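Side-chain contacts in catechol 1,2-dioxygenase (Burkholderia ambifaria, PDB 5VXT), which probably catalyses the iron(III)-dependent intradiol ring cleavage of catechol by molecular oxygen, giving cis,cis-muconate: residues B[67-70]-B[71-75]; B[264-268]-B[269-273]. All blocks are in the same frame, centred on the assembly; numbering follows the deposited sequence.

Contact 1 (B[67-70]-B[71-75]); sequences DEVW and AGVNY. With PTY (phosphatidylethanolamine), chain I.
The backbone oxygen of V69 takes the N-H of V73 at 2.8 Å from N to O, and W70 O takes N74 N one residue further on. Beside this helical bonding, V73 and W70 point their side chains the same way. With CG1 of V73 anti to its backbone N (chi1 168°), both methyls sit against the same corner of the indole, at W70 CE3, and V73 CB comes within 3.9 Å of W70 CE3; V73 CG2 also leans on V69 O, 3.4 Å away. W70 also meets the second subunit, where R318 makes a cation-pi contact with it and L98 packs on it.

On another side of the helix lies a bound phosphatidylethanolamine. One acyl chain runs past E68, where the lipid C34 lies 3.3 Å from E68 O, and on across G72, whose bare CA lets the chain pass: its C40 is 3.8 Å from G72 C. The other chain starts against Y75, with C11 3.5 Å from CD1, while the phenol OH is tied to A221 O. Helix 66-81 thus has one side in the dimer interface and another in a phospholipid-binding groove, as in other intradiol dioxygenases with a helical N-terminal domain.

Contact 2 (B[264-268]-B[269-273]); sequences WDDFA and YATRE. With EDO (1,2-ethanediol), chain M.
An Asx turn and a type I beta turn, both starting at D266, shape this loop beside the catechol pocket. D266 has CG anti to its backbone N (chi1 179°), which carries the carboxylate back over the turn. There OD2 accepts A268 N at 3.0 Å, closing the Asx turn, and OD1 accepts A270 N, also at 3.0 Å. Both N-H groups come from above the carboxylate plane. OD1 has a second partner in R235, a residue of the catechol pocket, so the same carboxylate that holds the loop also makes a salt bridge to the pocket wall; the arginine and the two N-H groups would be expected to stabilise its negative charge.

The beta turn itself closes from Y269 N to D266 O at 3.2 Å. The Y269 ring turns back against the turn, with D266 O over one face, offset toward the rim. A268 meets A90 of helix 85-91 close to the bound catechol.

Between the two arms lies a 1,2-ethanediol, probably from the crystallisation liquor: D266 N donates to its O1, and T271 N makes a weak bond to its O2. Further out, W264 and T271 cross at about a right angle, and the threonine methyl CG2 rests over the indole in a CH-pi contact, 3.9 Å from the centroid of the six-membered ring.

Overall arrangement
Contact 1 comes first along the chain, on helix 66-81 of the N-terminal helical region; contact 2 follows much later, in the loop between strands 251-256 and 280-282 of the dioxygenase region, which leads from one five-stranded sheet to the other. Their centres lie about 30 Å apart and their nearest atoms about 10 Å, so they do not touch. Helix 85-91, the next after helix 66-81, packs on contact 2 through L87 and A90, two residues of the catechol pocket. Lipid binding centres on contact 1 and the catechol site lies beside contact 2, while helix 85-91 supplies residues to both kinds of pocket; both contacts also touch the second subunit.

Contact 1 (B[67-70]-B[71-75])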
# COMPACT_ATOMS: atom_id res chain seq x y z
N ASP B 67 -13.66 -10.55 2.18
CA ASP B 67 -13.96 -9.73 1.01
C ASP B 67 -13.48 -8.30 1.21
O ASP B 67 -12.88 -7.70 0.32
CB ASP B 67 -15.46 -9.74 0.70
CG ASP B 67 -15.93 -11.04 0.06
OD1 ASP B 67 -15.16 -12.03 0.13
OD2 ASP B 67 -17.06 -11.07 -0.49
N GLU B 68 -13.73 -7.74 2.40
CA GLU B 68 -13.29 -6.37 2.66
C GLU B 68 -11.77 -6.28 2.72
O GLU B 68 -11.18 -5.32 2.22
CB GLU B 68 -13.90 -5.87 3.97
CG GLU B 68 -15.39 -5.60 3.85
CD GLU B 68 -16.06 -5.26 5.17
OE1 GLU B 68 -15.62 -5.81 6.20
OE2 GLU B 68 -17.04 -4.48 5.18
N VAL B 69 -11.12 -7.29 3.30
CA VAL B 69 -9.66 -7.25 3.39
C VAL B 69 -9.05 -7.32 2.00
O VAL B 69 -8.13 -6.55 1.68
CB VAL B 69 -9.14 -8.38 4.30
CG1 VAL B 69 -7.62 -8.51 4.18
CG2 VAL B 69 -9.51 -8.08 5.75
N TRP B 70 -9.53 -8.22 1.15
CA TRP B 70 -8.97 -8.33 -0.20
C TRP B 70 -9.27 -7.09 -1.04
O TRP B 70 -8.47 -6.73 -1.91
CB TRP B 70 -9.47 -9.59 -0.90
CG TRP B 70 -8.93 -10.83 -0.21
CD1 TRP B 70 -9.65 -11.83 0.38
CD2 TRP B 70 -7.55 -11.18 -0.03
NE1 TRP B 70 -8.81 -12.77 0.92
CE2 TRP B 70 -7.51 -12.40 0.67
CE3 TRP B 70 -6.34 -10.59 -0.42
CZ2 TRP B 70 -6.32 -13.03 1.01
CZ3 TRP B 70 -5.17 -11.21 -0.08
CH2 TRP B 70 -5.16 -12.41 0.63
N ALA B 71 -10.42 -6.45 -0.82
CA ALA B 71 -10.66 -5.17 -1.48
C ALA B 71 -9.60 -4.16 -1.07
O ALA B 71 -9.10 -3.39 -1.90
CB ALA B 71 -12.05 -4.65 -1.17
N GLY B 72 -9.22 -4.17 0.21
CA GLY B 72 -8.18 -3.26 0.67
C GLY B 72 -6.82 -3.63 0.12
O GLY B 72 -6.04 -2.75 -0.28
N VAL B 73 -6.50 -4.92 0.09
CA VAL B 73 -5.24 -5.38 -0.47
C VAL B 73 -5.14 -5.03 -1.95
O VAL B 73 -4.11 -4.53 -2.41
CB VAL B 73 -5.07 -6.89 -0.23
CG1 VAL B 73 -3.92 -7.44 -1.06
CG2 VAL B 73 -4.83 -7.13 1.24
N ASN B 74 -6.21 -5.28 -2.70
CA ASN B 74 -6.15 -4.94 -4.12
C ASN B 74 -6.19 -3.44 -4.36
O ASN B 74 -5.67 -2.97 -5.37
CB ASN B 74 -7.27 -5.67 -4.86
CG ASN B 74 -6.94 -7.14 -5.07
OD1 ASN B 74 -7.65 -8.04 -4.59
ND2 ASN B 74 -5.85 -7.39 -5.79
N TYR B 75 -6.77 -2.68 -3.43
CA TYR B 75 -6.66 -1.23 -3.50
C TYR B 75 -5.20 -0.79 -3.41
O TYR B 75 -4.79 0.14 -4.12
CB TYR B 75 -7.49 -0.58 -2.39
CG TYR B 75 -7.28 0.93 -2.33
CD1 TYR B 75 -7.97 1.78 -3.18
CD2 TYR B 75 -6.36 1.48 -1.44
CE1 TYR B 75 -7.77 3.17 -3.14
CE2 TYR B 75 -6.15 2.86 -1.39
CZ TYR B 75 -6.85 3.69 -2.24
OH TYR B 75 -6.64 5.05 -2.18
C1 PTY I . -14.59 -1.83 -0.99
C2 PTY I . -13.09 -0.11 -7.10
C3 PTY I . -14.11 -1.16 -6.71
O4 PTY I . -14.65 -1.36 0.35
C5 PTY I . -14.01 -1.12 -3.31
C6 PTY I . -13.91 -0.76 -1.83
O7 PTY I . -12.53 -0.66 -1.45
C8 PTY I . -11.96 0.65 -1.72
O10 PTY I . -12.54 1.45 -2.46
C11 PTY I . -10.65 1.02 -1.09
C12 PTY I . -10.80 1.01 0.42
C13 PTY I . -9.51 0.53 1.06
C14 PTY I . -9.04 1.43 2.19
C15 PTY I . -7.62 1.03 2.56
C16 PTY I . -6.83 2.20 3.13
C17 PTY I . -7.03 2.34 4.63
C18 PTY I . -6.25 3.55 5.12
C19 PTY I . -6.22 3.63 6.64
C20 PTY I . -5.00 4.41 7.09
C21 PTY I . -3.72 3.74 6.62
C22 PTY I . -3.50 2.42 7.36
C23 PTY I . -2.29 1.67 6.81
C24 PTY I . -1.58 0.85 7.88
C25 PTY I . -2.45 -0.29 8.40
C26 PTY I . -1.80 -0.92 9.63
C27 PTY I . -1.50 0.14 10.69
C28 PTY I . -2.26 -0.13 11.98
C29 PTY I . -3.76 -0.11 11.74
C30 PTY I . -14.87 -2.25 1.46
C31 PTY I . -14.81 -1.73 2.88
O30 PTY I . -15.09 -3.43 1.24
C32 PTY I . -13.45 -1.10 3.11
C33 PTY I . -12.37 -2.06 2.63
C34 PTY I . -11.47 -2.48 3.78
C35 PTY I . -10.35 -1.47 3.97
C36 PTY I . -9.35 -1.97 5.00
C37 PTY I . -8.89 -3.38 4.64
C38 PTY I . -7.72 -3.79 5.51
C39 PTY I . -6.79 -4.73 4.75
C40 PTY I . -5.86 -3.96 3.83
C41 PTY I . -4.56 -3.63 4.55
C42 PTY I . -4.62 -2.22 5.12
C43 PTY I . -4.94 -1.21 4.03
C44 PTY I . -4.03 -0.00 4.11
P1 PTY I . -14.40 -3.14 -4.96
O11 PTY I . -13.51 -2.15 -5.87
O12 PTY I . -13.71 -4.48 -4.91
O13 PTY I . -15.83 -3.05 -5.44
O14 PTY I . -14.29 -2.50 -3.48
N1 PTY I . -12.18 -0.64 -8.10

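Contact 2 (B[264-268]-B[269-273])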
# COMPACT_ATOMS: atom_id res chain seq x y z
N TRP B 264 -10.06 27.09 3.65
CA TRP B 264 -10.39 26.36 4.87
C TRP B 264 -11.11 25.05 4.58
O TRP B 264 -11.87 24.56 5.42
CB TRP B 264 -11.19 27.25 5.82
CG TRP B 264 -10.36 28.41 6.33
CD1 TRP B 264 -10.61 29.75 6.14
CD2 TRP B 264 -9.14 28.33 7.08
NE1 TRP B 264 -9.62 30.50 6.73
CE2 TRP B 264 -8.71 29.66 7.32
CE3 TRP B 264 -8.38 27.28 7.58
CZ2 TRP B 264 -7.55 29.95 8.04
CZ3 TRP B 264 -7.22 27.57 8.30
CH2 TRP B 264 -6.82 28.89 8.52
N ASP B 265 -10.86 24.45 3.41
CA ASP B 265 -11.37 23.11 3.10
C ASP B 265 -10.38 22.40 2.18
O ASP B 265 -10.73 21.86 1.13
CB ASP B 265 -12.77 23.20 2.47
CG ASP B 265 -13.50 21.85 2.49
OD1 ASP B 265 -14.56 21.75 1.85
OD2 ASP B 265 -13.02 20.90 3.14
N ASP B 266 -9.10 22.41 2.58
CA ASP B 266 -8.02 21.77 1.84
C ASP B 266 -8.09 20.27 2.09
O ASP B 266 -8.17 19.83 3.24
CB ASP B 266 -6.69 22.34 2.34
CG ASP B 266 -5.47 21.74 1.66
OD1 ASP B 266 -4.36 22.11 2.12
OD2 ASP B 266 -5.56 20.96 0.70
N PHE B 267 -8.06 19.47 1.02
CA PHE B 267 -8.14 18.02 1.22
C PHE B 267 -6.88 17.46 1.86
O PHE B 267 -6.90 16.31 2.32
CB PHE B 267 -8.43 17.29 -0.10
CG PHE B 267 -7.21 16.73 -0.80
CD1 PHE B 267 -6.91 15.37 -0.73
CD2 PHE B 267 -6.39 17.55 -1.55
CE1 PHE B 267 -5.80 14.85 -1.39
CE2 PHE B 267 -5.28 17.03 -2.21
CZ PHE B 267 -4.99 15.68 -2.12
N ALA B 268 -5.79 18.24 1.91
CA ALA B 268 -4.54 17.80 2.52
C ALA B 268 -4.25 18.53 3.82
O ALA B 268 -3.14 18.38 4.38
CB ALA B 268 -3.39 17.98 1.52
N TYR B 269 -5.20 19.34 4.30
CA TYR B 269 -5.19 19.90 5.65
C TYR B 269 -3.95 20.75 5.93
O TYR B 269 -3.44 20.77 7.05
CB TYR B 269 -5.32 18.78 6.69
CG TYR B 269 -6.54 17.90 6.44
CD1 TYR B 269 -6.42 16.63 5.87
CD2 TYR B 269 -7.80 18.37 6.75
CE1 TYR B 269 -7.57 15.84 5.64
CE2 TYR B 269 -8.92 17.60 6.52
CZ TYR B 269 -8.81 16.35 5.96
OH TYR B 269 -9.98 15.63 5.76
N ALA B 270 -3.48 21.50 4.92
CA ALA B 270 -2.19 22.18 4.98
C ALA B 270 -2.28 23.68 5.24
O ALA B 270 -1.24 24.32 5.42
CB ALA B 270 -1.40 21.96 3.69
N THR B 271 -3.48 24.25 5.25
CA THR B 271 -3.62 25.69 5.42
C THR B 271 -3.29 26.11 6.85
O THR B 271 -3.66 25.44 7.82
CB THR B 271 -5.05 26.12 5.06
OG1 THR B 271 -5.30 25.79 3.70
CG2 THR B 271 -5.25 27.63 5.26
N ARG B 272 -2.57 27.22 6.98
CA ARG B 272 -2.28 27.78 8.29
C ARG B 272 -2.55 29.28 8.26
O ARG B 272 -2.38 29.93 7.23
CB ARG B 272 -0.85 27.49 8.70
CG ARG B 272 -0.54 26.01 8.71
CD ARG B 272 0.81 25.74 9.34
NE ARG B 272 0.69 25.74 10.79
CZ ARG B 272 1.54 25.14 11.61
NH1 ARG B 272 2.60 24.50 11.12
NH2 ARG B 272 1.32 25.19 12.92
N GLU B 273 -3.00 29.79 9.41
CA GLU B 273 -3.47 31.17 9.52
C GLU B 273 -2.38 32.15 9.14
O GLU B 273 -2.65 33.19 8.52
CB GLU B 273 -3.94 31.40 10.96
CG GLU B 273 -4.56 32.73 11.26
CD GLU B 273 -4.86 32.88 12.74
OE1 GLU B 273 -5.22 31.86 13.38
OE2 GLU B 273 -4.72 34.00 13.28
C1 EDO M . -8.31 23.42 6.46
O1 EDO M . -7.73 23.53 5.16
C2 EDO M . -7.31 22.71 7.35
O2 EDO M . -6.00 23.18 7.00